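PDB 6DTU: maltose-binding protein MalE1 from Thermotoga maritima, which binds maltotetraose in the cleft between its two lobes and probably serves the uptake of maltose-type sugars across the membrane. Local coordinates for residues D64-L69 with G73-I78; F148-S151 with Y156-A159; M217-Q222 with I233-D238. One frame throughout, in Å; residues are numbered along the deposited sequence. Where two conformers were deposited one is given.

Along the chain the three contacts follow one another in series, each closing before the next opens, and together they sample both lobes of a sugar-binding protein. Contact 1 sits where helix 66-71 turns back against strands 100-109 and 260-268 of the larger mixed sheet. Contacts 2 and 3 belong to the four-stranded sheet of the other lobe, through strand 146-149 and through helices 211-219 and 233-238; their centres are about 17 Å apart and they touch. Contact 1 lies across the chain's centre from both, its centre about 28 Å from that of contact 2. Contacts 1 and 2 nevertheless meet the same glucose of chain C, so the oligosaccharide bridges the lobes.

Contact 1: residues D64-L69 with G73-I78; sequences DWVGEL and GLIEPI. With GLC (alpha-D-glucopyranose), chain C.
Leu69 closes on Leu74 and Ile75 at one end of residues 64-69, while at the other end Asp64 and Trp65 hold the glucose of chain C. The carboxylate of Asp64 takes two adjacent hydroxyls: O2 of the sugar donates to Asp64 OD1 at 2.7 Å and O3 to Asp64 OD2 at 2.8 Å. O3 is gripped a second time, accepting from Trp65 NE1 at 2.9 Å; it lies at the edge of the indole, in the ring plane, although the N-H is bent away from it (138°). An alanine in place of Asp64 has no carboxylate, and O2 and O3 of the sugar would probably be left without these acceptors, with Trp65 alone of the two residues still holding O3. Behind this first shell, Phe39 and Lys43 pack against the indole, the latter as a cation-pi partner.

Further out, the short helix is tied off. Leu69 O accepts a nearly straight bond (164°) from Leu74 N at 2.9 Å, and Gly73, with positive phi, makes the turn. Just past it, Ile75 CG1 lies 3.7 Å from Leu69 CB. With CG1 between the backbone N and the carbonyl carbon (chi1 52°), Ile75 reaches back against the helix, where its CD1 also approaches Val66 O at 4.0 Å. Leu69 CD2 meets Leu74 CD1 more loosely, at 4.2 Å, the two side chains crossing at about a right angle. Tyr102 and Met267, from two strands of the larger sheet, cover Ile75. This is a short helix ended by a Schellman motif, with Asp64 and Trp65 forming part of the maltotetraose pocket.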
ATOM      1  N   ASP A  64      -5.638   6.560   0.807  1.00 12.36           N
ATOM      2  CA  ASP A  64      -7.035   6.210   0.540  1.00 11.89           C
ATOM      3  C   ASP A  64      -7.921   6.456   1.750  1.00 14.88           C
ATOM      4  O   ASP A  64      -9.140   6.575   1.591  1.00 14.90           O
ATOM      5  CB  ASP A  64      -7.188   4.749   0.091  1.00 14.34           C
ATOM      6  CG  ASP A  64      -6.729   3.746   1.154  1.00 15.44           C
ATOM      7  OD1 ASP A  64      -5.510   3.727   1.428  1.00 14.93           O
ATOM      8  OD2 ASP A  64      -7.577   2.991   1.684  1.00 14.63           O
ATOM      9  N   TRP A  65      -7.343   6.558   2.951  1.00 14.43           N
ATOM     10  CA  TRP A  65      -8.134   6.817   4.148  1.00 15.60           C
ATOM     11  C   TRP A  65      -8.659   8.247   4.210  1.00 15.14           C
ATOM     12  O   TRP A  65      -9.602   8.504   4.965  1.00 14.46           O
ATOM     13  CB  TRP A  65      -7.279   6.637   5.395  1.00 13.10           C
ATOM     14  CG  TRP A  65      -6.585   5.333   5.571  1.00 12.06           C
ATOM     15  CD1 TRP A  65      -6.710   4.205   4.803  1.00 12.36           C
ATOM     16  CD2 TRP A  65      -5.655   5.021   6.609  1.00 13.22           C
ATOM     17  NE1 TRP A  65      -5.916   3.198   5.315  1.00 13.61           N
ATOM     18  CE2 TRP A  65      -5.251   3.679   6.418  1.00 14.60           C
ATOM     19  CE3 TRP A  65      -5.119   5.749   7.684  1.00 13.17           C
ATOM     20  CZ2 TRP A  65      -4.341   3.036   7.276  1.00 12.41           C
ATOM     21  CZ3 TRP A  65      -4.199   5.112   8.528  1.00 13.86           C
ATOM     22  CH2 TRP A  65      -3.801   3.786   8.296  1.00 11.79           C
ATOM     23  N   VAL A  66      -8.093   9.177   3.434  1.00 15.03           N
ATOM     24  CA  VAL A  66      -8.257  10.604   3.728  1.00 15.67           C
ATOM     25  C   VAL A  66      -9.719  11.035   3.632  1.00 15.25           C
ATOM     26  O   VAL A  66     -10.236  11.715   4.525  1.00 16.19           O
ATOM     27  CB  VAL A  66      -7.345  11.464   2.832  1.00 14.23           C
ATOM     28  CG1 VAL A  66      -7.728  12.920   2.943  1.00 16.14           C
ATOM     29  CG2 VAL A  66      -5.900  11.283   3.201  1.00 15.83           C
ATOM     30  N   GLY A  67     -10.392  10.710   2.523  1.00 15.64           N
ATOM     31  CA  GLY A  67     -11.758  11.188   2.344  1.00 16.20           C
ATOM     32  C   GLY A  67     -12.707  10.744   3.444  1.00 17.21           C
ATOM     33  O   GLY A  67     -13.452  11.553   4.001  1.00 17.97           O
ATOM     34  N   GLU A  68     -12.687   9.452   3.781  1.00 14.40           N
ATOM     35  CA  GLU A  68     -13.538   8.961   4.860  1.00 15.62           C
ATOM     36  C   GLU A  68     -13.235   9.683   6.175  1.00 15.88           C
ATOM     37  O   GLU A  68     -14.150  10.123   6.879  1.00 16.23           O
ATOM     38  CB  GLU A  68     -13.371   7.450   5.005  1.00 16.35           C
ATOM     39  CG  GLU A  68     -14.205   6.850   6.132  1.00 18.51           C
ATOM     40  CD  GLU A  68     -13.949   5.378   6.352  1.00 16.94           C
ATOM     41  OE1 GLU A  68     -12.936   4.842   5.847  1.00 18.77           O
ATOM     42  OE2 GLU A  68     -14.759   4.748   7.057  1.00 22.25           O
ATOM     43  N   LEU A  69     -11.953   9.792   6.541  1.00 15.64           N
ATOM     44  CA  LEU A  69     -11.632  10.420   7.813  1.00 16.66           C
ATOM     45  C   LEU A  69     -11.940  11.918   7.815  1.00 16.56           C
ATOM     46  O   LEU A  69     -12.347  12.459   8.848  1.00 17.21           O
ATOM     47  CB  LEU A  69     -10.188  10.127   8.198  1.00 14.00           C
ATOM     48  CG  LEU A  69      -9.894   8.649   8.431  1.00 14.77           C
ATOM     49  CD1 LEU A  69      -8.422   8.456   8.757  1.00 13.85           C
ATOM     50  CD2 LEU A  69     -10.766   8.014   9.517  1.00 18.97           C
ATOM     51  N   GLY A  73     -14.929  14.157  10.019  1.00 19.58           N
ATOM     52  CA  GLY A  73     -14.390  15.133  10.947  1.00 15.94           C
ATOM     53  C   GLY A  73     -13.345  14.591  11.906  1.00 17.84           C
ATOM     54  O   GLY A  73     -13.162  15.154  12.993  1.00 19.99           O
ATOM     55  N   LEU A  74     -12.617  13.542  11.519  1.00 17.74           N
ATOM     56  CA  LEU A  74     -11.703  12.887  12.443  1.00 14.53           C
ATOM     57  C   LEU A  74     -10.232  13.245  12.259  1.00 15.75           C
ATOM     58  O   LEU A  74      -9.456  13.014  13.182  1.00 14.99           O
ATOM     59  CB  LEU A  74     -11.839  11.367  12.357  1.00 15.81           C
ATOM     60  CG  LEU A  74     -13.182  10.796  12.800  1.00 18.14           C
ATOM     61  CD1 LEU A  74     -13.100   9.302  12.717  1.00 19.31           C
ATOM     62  CD2 LEU A  74     -13.494  11.225  14.228  1.00 19.40           C
ATOM     63  N   ILE A  75      -9.822  13.766  11.107  1.00 14.28           N
ATOM     64  CA  ILE A  75      -8.443  14.206  10.898  1.00 12.58           C
ATOM     65  C   ILE A  75      -8.471  15.695  10.606  1.00 13.22           C
ATOM     66  O   ILE A  75      -9.431  16.217  10.030  1.00 17.46           O
ATOM     67  CB  ILE A  75      -7.650  13.404   9.827  1.00 12.79           C
ATOM     68  CG1 ILE A  75      -8.438  13.328   8.512  1.00 13.12           C
ATOM     69  CG2 ILE A  75      -7.256  12.030  10.364  1.00 14.11           C
ATOM     70  CD1 ILE A  75      -7.665  12.707   7.369  1.00 14.63           C
ATOM     71  N   GLU A  76      -7.414  16.390  11.055  1.00 14.06           N
ATOM     72  CA  GLU A  76      -7.350  17.840  11.120  1.00 14.22           C
ATOM     73  C   GLU A  76      -6.714  18.416   9.859  1.00 14.79           C
ATOM     74  O   GLU A  76      -5.683  17.917   9.398  1.00 16.11           O
ATOM     75  CB  GLU A  76      -6.513  18.238  12.328  1.00 14.12           C
ATOM     76  CG  GLU A  76      -6.381  19.718  12.583  1.00 13.44           C
ATOM     77  CD  GLU A  76      -7.670  20.374  13.083  1.00 17.09           C
ATOM     78  OE1 GLU A  76      -8.630  19.649  13.405  1.00 16.38           O
ATOM     79  OE2 GLU A  76      -7.697  21.630  13.190  1.00 18.40           O
ATOM     80  N   PRO A  77      -7.267  19.482   9.273  1.00 15.02           N
ATOM     81  CA  PRO A  77      -6.579  20.119   8.148  1.00 12.20           C
ATOM     82  C   PRO A  77      -5.217  20.650   8.584  1.00 16.72           C
ATOM     83  O   PRO A  77      -5.043  21.116   9.719  1.00 15.67           O
ATOM     84  CB  PRO A  77      -7.514  21.271   7.763  1.00 15.28           C
ATOM     85  CG  PRO A  77      -8.851  20.890   8.332  1.00 16.66           C
ATOM     86  CD  PRO A  77      -8.528  20.159   9.610  1.00 15.70           C
ATOM     87  N   ILE A  78      -4.251  20.577   7.678  0.51 15.42           N
ATOM     88  CA  ILE A  78      -2.890  21.036   7.945  0.51 16.16           C
ATOM     89  C   ILE A  78      -2.707  22.385   7.269  0.51 17.33           C
ATOM     90  O   ILE A  78      -2.735  22.458   6.027  0.51 17.26           O
ATOM     91  CB  ILE A  78      -1.845  20.019   7.473  0.51 15.95           C
ATOM     92  CG1 ILE A  78      -1.976  18.744   8.299  0.51 17.31           C
ATOM     93  CG2 ILE A  78      -0.440  20.606   7.609  0.51 16.69           C
ATOM     94  CD1 ILE A  78      -0.940  17.711   7.960  0.51 17.17           C
TER
HETATM   95  C1  GLC C   3      -4.640  -0.942   1.181  1.00 13.65           C
HETATM   96  C2  GLC C   3      -5.359   0.231   1.720  1.00 12.84           C
HETATM   97  C3  GLC C   3      -6.047  -0.086   3.012  1.00 13.47           C
HETATM   98  C4  GLC C   3      -7.026  -1.183   2.863  1.00 14.09           C
HETATM   99  C5  GLC C   3      -6.336  -2.458   2.316  1.00 14.09           C
HETATM  100  C6  GLC C   3      -7.259  -3.472   2.010  1.00 12.87           C
HETATM  101  O2  GLC C   3      -4.395   1.296   1.960  1.00 14.74           O
HETATM  102  O3  GLC C   3      -6.731   1.110   3.504  1.00 14.87           O
HETATM  103  O4  GLC C   3      -7.570  -1.474   4.180  1.00 14.08           O
HETATM  104  O5  GLC C   3      -5.580  -2.069   1.006  1.00 13.14           O
HETATM  105  O6  GLC C   3      -6.539  -4.605   1.573  1.00 17.47           O

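Contact 2: residues F148-S151 with Y156-A159; sequences FITS and YYIA. With GLC (alpha-D-glucopyranose), chain B; GLC (alpha-D-glucopyranose), chain C.
Tyr157 fits snugly against Thr150 and Ser151, where the chain leaves strand 146-149. Thr150 OG1 lies 3.7 Å from Tyr157 CB, and Ser151 CB stands 3.8 Å from Tyr157 CD2; both approach the ring obliquely. Tyr157 CG is anti to its carbonyl carbon (chi1 -65°), which swings the phenol along Thr150 and Ser151 toward the sugar. The flank formed by Ile158 is looser: its CD1 comes no nearer than 4.0 Å to Ser151 O and 4.4 Å to Thr150 CG2.

Beyond the tight part the neighbour is carbohydrate. Glucose of chain B lies over one face of Tyr156, its C4 3.8 Å above the ring centre with the C4 hydrogen directed at the ring, a CH-pi contact. An edge of Tyr156, at CD2, in turn sits over the face of Tyr157, so the two tyrosines brace each other beside the ligand. Tyr157 OH comes within 3.1 Å of O5 of the same glucose.

No hydrogen bond joins the two segments; the hydroxyls of Thr150 and Ser151 are bonded elsewhere, to Ile227 O and Glu154 OE1. Since Glu154 OE2 is itself bonded to glucose, Ser151 is a second-shell residue, and the chemistry implies polar grip at the sugar's hydroxyls combined with apolar aromatic surfaces for its C-H faces.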
ATOM      1  N   PHE A 148       6.181 -19.112  -6.690  1.00 17.04           N
ATOM      2  CA  PHE A 148       5.523 -17.810  -6.740  1.00 15.95           C
ATOM      3  C   PHE A 148       4.485 -17.723  -5.630  1.00 16.59           C
ATOM      4  O   PHE A 148       3.738 -18.677  -5.399  1.00 17.30           O
ATOM      5  CB  PHE A 148       4.847 -17.591  -8.099  1.00 15.54           C
ATOM      6  CG  PHE A 148       4.090 -16.301  -8.196  1.00 16.34           C
ATOM      7  CD1 PHE A 148       4.764 -15.093  -8.346  1.00 17.36           C
ATOM      8  CD2 PHE A 148       2.703 -16.292  -8.077  1.00 17.19           C
ATOM      9  CE1 PHE A 148       4.065 -13.887  -8.394  1.00 17.56           C
ATOM     10  CE2 PHE A 148       1.992 -15.095  -8.137  1.00 19.12           C
ATOM     11  CZ  PHE A 148       2.683 -13.890  -8.295  1.00 17.85           C
ATOM     12  N   ILE A 149       4.452 -16.580  -4.938  1.00 14.31           N
ATOM     13  CA  ILE A 149       3.439 -16.299  -3.924  1.00 15.32           C
ATOM     14  C   ILE A 149       3.020 -14.836  -3.998  1.00 15.29           C
ATOM     15  O   ILE A 149       3.861 -13.936  -4.080  1.00 15.24           O
ATOM     16  CB  ILE A 149       3.899 -16.603  -2.480  1.00 14.45           C
ATOM     17  CG1 ILE A 149       4.754 -17.861  -2.376  1.00 18.26           C
ATOM     18  CG2 ILE A 149       2.681 -16.738  -1.556  1.00 15.38           C
ATOM     19  CD1 ILE A 149       5.273 -18.050  -0.951  1.00 18.29           C
ATOM     20  N   THR A 150       1.719 -14.601  -3.875  1.00 17.70           N
ATOM     21  CA  THR A 150       1.221 -13.305  -3.439  1.00 12.21           C
ATOM     22  C   THR A 150      -0.022 -13.560  -2.599  1.00 15.64           C
ATOM     23  O   THR A 150      -0.417 -14.711  -2.383  1.00 14.48           O
ATOM     24  CB  THR A 150       1.014 -12.322  -4.598  1.00 13.04           C
ATOM     25  OG1 THR A 150       0.775 -11.018  -4.052  1.00 14.33           O
ATOM     26  CG2 THR A 150      -0.196 -12.734  -5.445  1.00 15.80           C
ATOM     27  N   SER A 151      -0.628 -12.479  -2.106  1.00 13.49           N
ATOM     28  CA  SER A 151      -1.835 -12.616  -1.295  1.00 14.74           C
ATOM     29  C   SER A 151      -3.008 -12.839  -2.247  1.00 17.23           C
ATOM     30  O   SER A 151      -3.624 -11.895  -2.746  1.00 15.76           O
ATOM     31  CB  SER A 151      -2.000 -11.387  -0.412  1.00 16.54           C
ATOM     32  OG  SER A 151      -2.969 -11.655   0.588  1.00 16.60           O
ATOM     33  N   TYR A 156      -6.141  -5.775  -3.087  1.00 13.76           N
ATOM     34  CA  TYR A 156      -5.028  -4.861  -3.310  1.00 11.64           C
ATOM     35  C   TYR A 156      -3.907  -5.516  -4.130  1.00 12.56           C
ATOM     36  O   TYR A 156      -3.311  -4.877  -5.012  1.00 14.78           O
ATOM     37  CB  TYR A 156      -4.523  -4.339  -1.969  1.00 11.82           C
ATOM     38  CG  TYR A 156      -3.344  -3.395  -2.087  1.00 11.84           C
ATOM     39  CD1 TYR A 156      -3.517  -2.011  -2.227  1.00 11.62           C
ATOM     40  CD2 TYR A 156      -2.040  -3.890  -2.076  1.00 13.53           C
ATOM     41  CE1 TYR A 156      -2.415  -1.148  -2.354  1.00 12.80           C
ATOM     42  CE2 TYR A 156      -0.943  -3.023  -2.188  1.00 12.53           C
ATOM     43  CZ  TYR A 156      -1.153  -1.666  -2.333  1.00 13.56           C
ATOM     44  OH  TYR A 156      -0.077  -0.844  -2.452  1.00 14.97           O
ATOM     45  N   TYR A 157      -3.645  -6.801  -3.890  1.00 14.34           N
ATOM     46  CA  TYR A 157      -2.564  -7.502  -4.578  1.00 15.54           C
ATOM     47  C   TYR A 157      -2.964  -8.078  -5.933  1.00 15.71           C
ATOM     48  O   TYR A 157      -2.084  -8.341  -6.768  1.00 15.67           O
ATOM     49  CB  TYR A 157      -1.988  -8.596  -3.662  1.00 14.78           C
ATOM     50  CG  TYR A 157      -1.330  -7.972  -2.462  1.00 15.03           C
ATOM     51  CD1 TYR A 157       0.016  -7.623  -2.495  1.00 13.28           C
ATOM     52  CD2 TYR A 157      -2.057  -7.673  -1.312  1.00 15.39           C
ATOM     53  CE1 TYR A 157       0.617  -6.985  -1.419  1.00 14.50           C
ATOM     54  CE2 TYR A 157      -1.463  -7.062  -0.244  1.00 13.68           C
ATOM     55  CZ  TYR A 157      -0.125  -6.732  -0.298  1.00 14.08           C
ATOM     56  OH  TYR A 157       0.474  -6.106   0.750  1.00 16.57           O
ATOM     57  N   ILE A 158      -4.262  -8.287  -6.178  1.00 13.84           N
ATOM     58  CA  ILE A 158      -4.741  -8.758  -7.473  1.00 15.67           C
ATOM     59  C   ILE A 158      -5.112  -7.592  -8.384  1.00 16.85           C
ATOM     60  O   ILE A 158      -5.250  -7.775  -9.603  1.00 16.17           O
ATOM     61  CB  ILE A 158      -5.932  -9.701  -7.234  1.00 13.58           C
ATOM     62  CG1 ILE A 158      -5.546 -10.817  -6.253  1.00 15.01           C
ATOM     63  CG2 ILE A 158      -6.457 -10.329  -8.537  1.00 17.01           C
ATOM     64  CD1 ILE A 158      -4.316 -11.586  -6.661  1.00 17.74           C
ATOM     65  N   ALA A 159      -5.255  -6.392  -7.832  1.00 14.67           N
ATOM     66  CA  ALA A 159      -5.531  -5.217  -8.650  1.00 13.95           C
ATOM     67  C   ALA A 159      -4.640  -5.055  -9.877  1.00 15.12           C
ATOM     68  O   ALA A 159      -5.166  -4.622 -10.915  1.00 17.18           O
ATOM     69  CB  ALA A 159      -5.513  -3.944  -7.788  1.00 13.14           C
TER
HETATM   70  C1  GLC B   2       0.436  -2.212   2.116  1.00 12.63           C
HETATM   71  C2  GLC B   2       0.023  -0.951   1.449  1.00 12.95           C
HETATM   72  C3  GLC B   2      -1.331  -0.565   1.837  1.00 13.78           C
HETATM   73  C4  GLC B   2      -2.330  -1.656   1.510  1.00 10.93           C
HETATM   74  C5  GLC B   2      -1.925  -3.018   2.150  1.00 11.85           C
HETATM   75  C6  GLC B   2      -2.701  -4.118   1.655  1.00 13.17           C
HETATM   76  O2  GLC B   2       0.922   0.095   1.921  1.00 14.30           O
HETATM   77  O3  GLC B   2      -1.768   0.623   1.079  1.00 12.94           O
HETATM   78  O4  GLC B   2      -3.643  -1.318   2.078  1.00 15.28           O
HETATM   79  O5  GLC B   2      -0.487  -3.279   1.722  1.00 14.15           O
HETATM   80  O6  GLC B   2      -2.488  -5.236   2.502  1.00 17.84           O
HETATM   81  C1  GLC C   3      -4.640  -0.942   1.181  1.00 13.65           C
HETATM   82  C2  GLC C   3      -5.359   0.231   1.720  1.00 12.84           C
HETATM   83  C3  GLC C   3      -6.047  -0.086   3.012  1.00 13.47           C
HETATM   84  C4  GLC C   3      -7.026  -1.183   2.863  1.00 14.09           C
HETATM   85  C5  GLC C   3      -6.336  -2.458   2.316  1.00 14.09           C
HETATM   86  C6  GLC C   3      -7.259  -3.472   2.010  1.00 12.87           C
HETATM   87  O2  GLC C   3      -4.395   1.296   1.960  1.00 14.74           O
HETATM   88  O3  GLC C   3      -6.731   1.110   3.504  1.00 14.87           O
HETATM   89  O4  GLC C   3      -7.570  -1.474   4.180  1.00 14.08           O
HETATM   90  O5  GLC C   3      -5.580  -2.069   1.006  1.00 13.14           O
HETATM   91  O6  GLC C   3      -6.539  -4.605   1.573  1.00 17.47           O

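Contact 3: residues M217-Q222 with I233-D238; sequences MFREGQ and IKAYKD
Phe218 drives an edge of its ring into the face of Tyr236. Phe218 CD2 sits 3.3 Å above the tyrosine plane, over the ring centre, and the planes are inclined at 58° with centroids 4.6 Å apart, an edge-to-face pair well short of perpendicular. Both side chains owe this meeting to their torsions. On Phe218, CG is anti to the backbone N (chi1 -168°), sending the ring from helix 211-219 toward helix 233-238. Tyr236 has CG beside its own backbone N, and the twist of its ring, chi2 -25°, presents one face to the phenylalanine.

The same twist brings a ring edge to the next residue: Arg219 CB lies near the tyrosine plane, 3.6 Å from Tyr236 CD1. From there the arginine runs extended through CG and CD, its CD passing Ala235 CB at 4.2 Å, and then bends at chi3, so that the guanidinium turns back toward Glu220. Their salt bridge is long, with Arg219 NH2 3.6 Å from Glu220 OE2. A closer pair staples one turn of the other helix, Lys234 NZ meeting the syn lone pair of Asp238 OD2 at 2.8 Å.

At its far end the Tyr236 hydroxyl is hydrogen-bonded to Asp215 and Asn228, which fixes the position of the ring, and Phe218 is covered by residues of strands 112-116, 223-228 and 243-246. Helix 211-219 ends in a Schellman motif with Gly221 at C-prime, Gln222 N bonding to Met217 O at 2.8 Å. Helix 233-238 then links the parallel strands 223-228 and 243-246, so the aromatic pair joins two helices packed on the four-stranded sheet at a beta-alpha-beta crossover.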
ATOM      1  N   MET A 217       7.761 -16.510   3.860  0.60 15.51           N
ATOM      2  CA  MET A 217       8.518 -17.438   3.025  0.60 15.42           C
ATOM      3  C   MET A 217       9.594 -16.717   2.221  0.60 17.26           C
ATOM      4  O   MET A 217      10.722 -17.207   2.094  0.60 16.35           O
ATOM      5  CB  MET A 217       7.591 -18.267   2.137  0.60 17.81           C
ATOM      6  CG  MET A 217       6.638 -19.138   2.929  0.60 17.91           C
ATOM      7  SD  MET A 217       5.768 -20.322   1.905  0.60 19.50           S
ATOM      8  CE  MET A 217       7.125 -21.377   1.385  0.60 21.69           C
ATOM      9  N   PHE A 218       9.287 -15.533   1.693  1.00 14.55           N
ATOM     10  CA  PHE A 218      10.319 -14.840   0.936  1.00 13.21           C
ATOM     11  C   PHE A 218      11.463 -14.408   1.836  1.00 13.98           C
ATOM     12  O   PHE A 218      12.631 -14.632   1.508  1.00 15.67           O
ATOM     13  CB  PHE A 218       9.764 -13.644   0.167  1.00 14.76           C
ATOM     14  CG  PHE A 218      10.737 -13.105  -0.841  1.00 11.92           C
ATOM     15  CD1 PHE A 218      10.823 -13.653  -2.106  1.00 14.86           C
ATOM     16  CD2 PHE A 218      11.601 -12.077  -0.497  1.00 14.09           C
ATOM     17  CE1 PHE A 218      11.745 -13.174  -3.038  1.00 13.91           C
ATOM     18  CE2 PHE A 218      12.520 -11.587  -1.416  1.00 14.88           C
ATOM     19  CZ  PHE A 218      12.588 -12.145  -2.690  1.00 14.09           C
ATOM     20  N   ARG A 219      11.149 -13.860   3.006  1.00 14.69           N
ATOM     21  CA  ARG A 219      12.199 -13.405   3.905  1.00 18.59           C
ATOM     22  C   ARG A 219      13.078 -14.564   4.356  1.00 17.08           C
ATOM     23  O   ARG A 219      14.284 -14.383   4.561  1.00 17.15           O
ATOM     24  CB  ARG A 219      11.546 -12.732   5.105  1.00 15.52           C
ATOM     25  CG  ARG A 219      12.511 -12.101   6.090  1.00 16.03           C
ATOM     26  CD  ARG A 219      11.755 -11.563   7.294  1.00 21.17           C
ATOM     27  NE  ARG A 219      11.197 -12.664   8.063  1.00 17.18           N
ATOM     28  CZ  ARG A 219       9.905 -12.867   8.315  1.00 18.00           C
ATOM     29  NH1 ARG A 219       8.976 -12.022   7.888  1.00 22.97           N
ATOM     30  NH2 ARG A 219       9.546 -13.934   9.017  1.00 22.61           N
ATOM     31  N   GLU A 220      12.504 -15.755   4.503  1.00 15.99           N
ATOM     32  CA  GLU A 220      13.238 -16.914   4.987  1.00 18.00           C
ATOM     33  C   GLU A 220      13.901 -17.725   3.881  1.00 18.37           C
ATOM     34  O   GLU A 220      14.416 -18.818   4.148  1.00 19.97           O
ATOM     35  CB  GLU A 220      12.365 -17.783   5.895  1.00 21.37           C
ATOM     36  CG  GLU A 220      11.788 -17.015   7.081  1.00 24.05           C
ATOM     37  CD  GLU A 220      10.857 -17.851   7.918  1.00 27.67           C
ATOM     38  OE1 GLU A 220      10.435 -18.929   7.451  1.00 36.84           O
ATOM     39  OE2 GLU A 220      10.543 -17.423   9.050  1.00 38.23           O
ATOM     40  N   GLY A 221      13.936 -17.205   2.663  1.00 16.90           N
ATOM     41  CA  GLY A 221      14.622 -17.872   1.573  1.00 19.10           C
ATOM     42  C   GLY A 221      13.881 -19.026   0.953  1.00 17.53           C
ATOM     43  O   GLY A 221      14.496 -19.854   0.262  1.00 20.90           O
ATOM     44  N   GLN A 222      12.565 -19.091   1.155  1.00 16.83           N
ATOM     45  CA  GLN A 222      11.746 -20.208   0.712  1.00 17.50           C
ATOM     46  C   GLN A 222      10.805 -19.836  -0.429  1.00 15.86           C
ATOM     47  O   GLN A 222       9.850 -20.571  -0.683  1.00 17.45           O
ATOM     48  CB  GLN A 222      10.967 -20.815   1.877  1.00 19.36           C
ATOM     49  CG  GLN A 222      11.837 -21.294   3.030  1.00 25.82           C
ATOM     50  CD  GLN A 222      11.009 -21.737   4.215  1.00 29.68           C
ATOM     51  OE1 GLN A 222      10.230 -20.959   4.767  1.00 33.53           O
ATOM     52  NE2 GLN A 222      11.158 -22.993   4.602  1.00 38.16           N
ATOM     53  N   ILE A 233      11.104  -4.673   1.795  1.00 15.27           N
ATOM     54  CA  ILE A 233      12.449  -4.910   1.293  1.00 15.43           C
ATOM     55  C   ILE A 233      13.496  -4.884   2.398  1.00 17.93           C
ATOM     56  O   ILE A 233      14.440  -5.687   2.390  1.00 14.81           O
ATOM     57  CB  ILE A 233      12.738  -3.871   0.206  1.00 17.90           C
ATOM     58  CG1 ILE A 233      11.973  -4.230  -1.069  1.00 18.92           C
ATOM     59  CG2 ILE A 233      14.237  -3.666   0.024  1.00 22.36           C
ATOM     60  CD1 ILE A 233      12.317  -5.547  -1.609  1.00 21.90           C
ATOM     61  N   LYS A 234      13.391  -3.943   3.341  1.00 15.18           N
ATOM     62  CA  LYS A 234      14.415  -3.851   4.377  1.00 14.51           C
ATOM     63  C   LYS A 234      14.510  -5.143   5.167  1.00 16.50           C
ATOM     64  O   LYS A 234      15.605  -5.629   5.451  1.00 15.06           O
ATOM     65  CB  LYS A 234      14.137  -2.686   5.323  1.00 17.75           C
ATOM     66  CG  LYS A 234      15.260  -2.504   6.339  1.00 17.68           C
ATOM     67  CD  LYS A 234      15.037  -1.314   7.246  1.00 17.90           C
ATOM     68  CE  LYS A 234      16.308  -0.949   8.015  1.00 22.59           C
ATOM     69  NZ  LYS A 234      16.864  -2.082   8.809  1.00 25.01           N
ATOM     70  N   ALA A 235      13.367  -5.746   5.487  1.00 15.04           N
ATOM     71  CA  ALA A 235      13.404  -7.009   6.221  1.00 15.46           C
ATOM     72  C   ALA A 235      14.055  -8.106   5.389  1.00 14.13           C
ATOM     73  O   ALA A 235      14.788  -8.954   5.923  1.00 15.41           O
ATOM     74  CB  ALA A 235      11.988  -7.406   6.653  1.00 16.02           C
ATOM     75  N   TYR A 236      13.824  -8.110   4.074  1.00 13.23           N
ATOM     76  CA  TYR A 236      14.458  -9.127   3.238  1.00 13.85           C
ATOM     77  C   TYR A 236      15.966  -8.915   3.174  1.00 17.17           C
ATOM     78  O   TYR A 236      16.746  -9.878   3.212  1.00 14.94           O
ATOM     79  CB  TYR A 236      13.854  -9.136   1.827  1.00 16.09           C
ATOM     80  CG  TYR A 236      12.367  -9.342   1.728  1.00 13.29           C
ATOM     81  CD1 TYR A 236      11.643 -10.005   2.722  1.00 13.71           C
ATOM     82  CD2 TYR A 236      11.678  -8.860   0.630  1.00 12.21           C
ATOM     83  CE1 TYR A 236      10.265 -10.174   2.605  1.00 14.81           C
ATOM     84  CE2 TYR A 236      10.303  -9.033   0.497  1.00 13.15           C
ATOM     85  CZ  TYR A 236       9.609  -9.689   1.494  1.00 11.64           C
ATOM     86  OH  TYR A 236       8.237  -9.829   1.369  1.00 13.23           O
ATOM     87  N   LYS A 237      16.389  -7.661   3.092  1.00 15.63           N
ATOM     88  CA  LYS A 237      17.810  -7.356   3.030  1.00 16.00           C
ATOM     89  C   LYS A 237      18.500  -7.738   4.336  1.00 17.73           C
ATOM     90  O   LYS A 237      19.546  -8.400   4.324  1.00 17.23           O
ATOM     91  CB  LYS A 237      17.957  -5.860   2.726  1.00 16.44           C
ATOM     92  CG  LYS A 237      19.374  -5.374   2.456  1.00 19.03           C
ATOM     93  CD  LYS A 237      19.379  -3.856   2.420  1.00 22.08           C
ATOM     94  CE  LYS A 237      19.772  -3.328   1.058  1.00 31.23           C
ATOM     95  NZ  LYS A 237      21.232  -3.510   0.804  1.00 39.15           N
ATOM     96  N   ASP A 238      17.889  -7.408   5.477  1.00 16.00           N
ATOM     97  CA  ASP A 238      18.491  -7.760   6.759  1.00 19.04           C
ATOM     98  C   ASP A 238      18.556  -9.268   6.961  1.00 17.08           C
ATOM     99  O   ASP A 238      19.434  -9.771   7.673  1.00 18.79           O
ATOM    100  CB  ASP A 238      17.722  -7.085   7.894  1.00 17.00           C
ATOM    101  CG  ASP A 238      17.856  -5.566   7.885  1.00 21.04           C
ATOM    102  OD1 ASP A 238      18.760  -5.029   7.193  1.00 24.16           O
ATOM    103  OD2 ASP A 238      17.048  -4.892   8.568  1.00 23.39           O
TER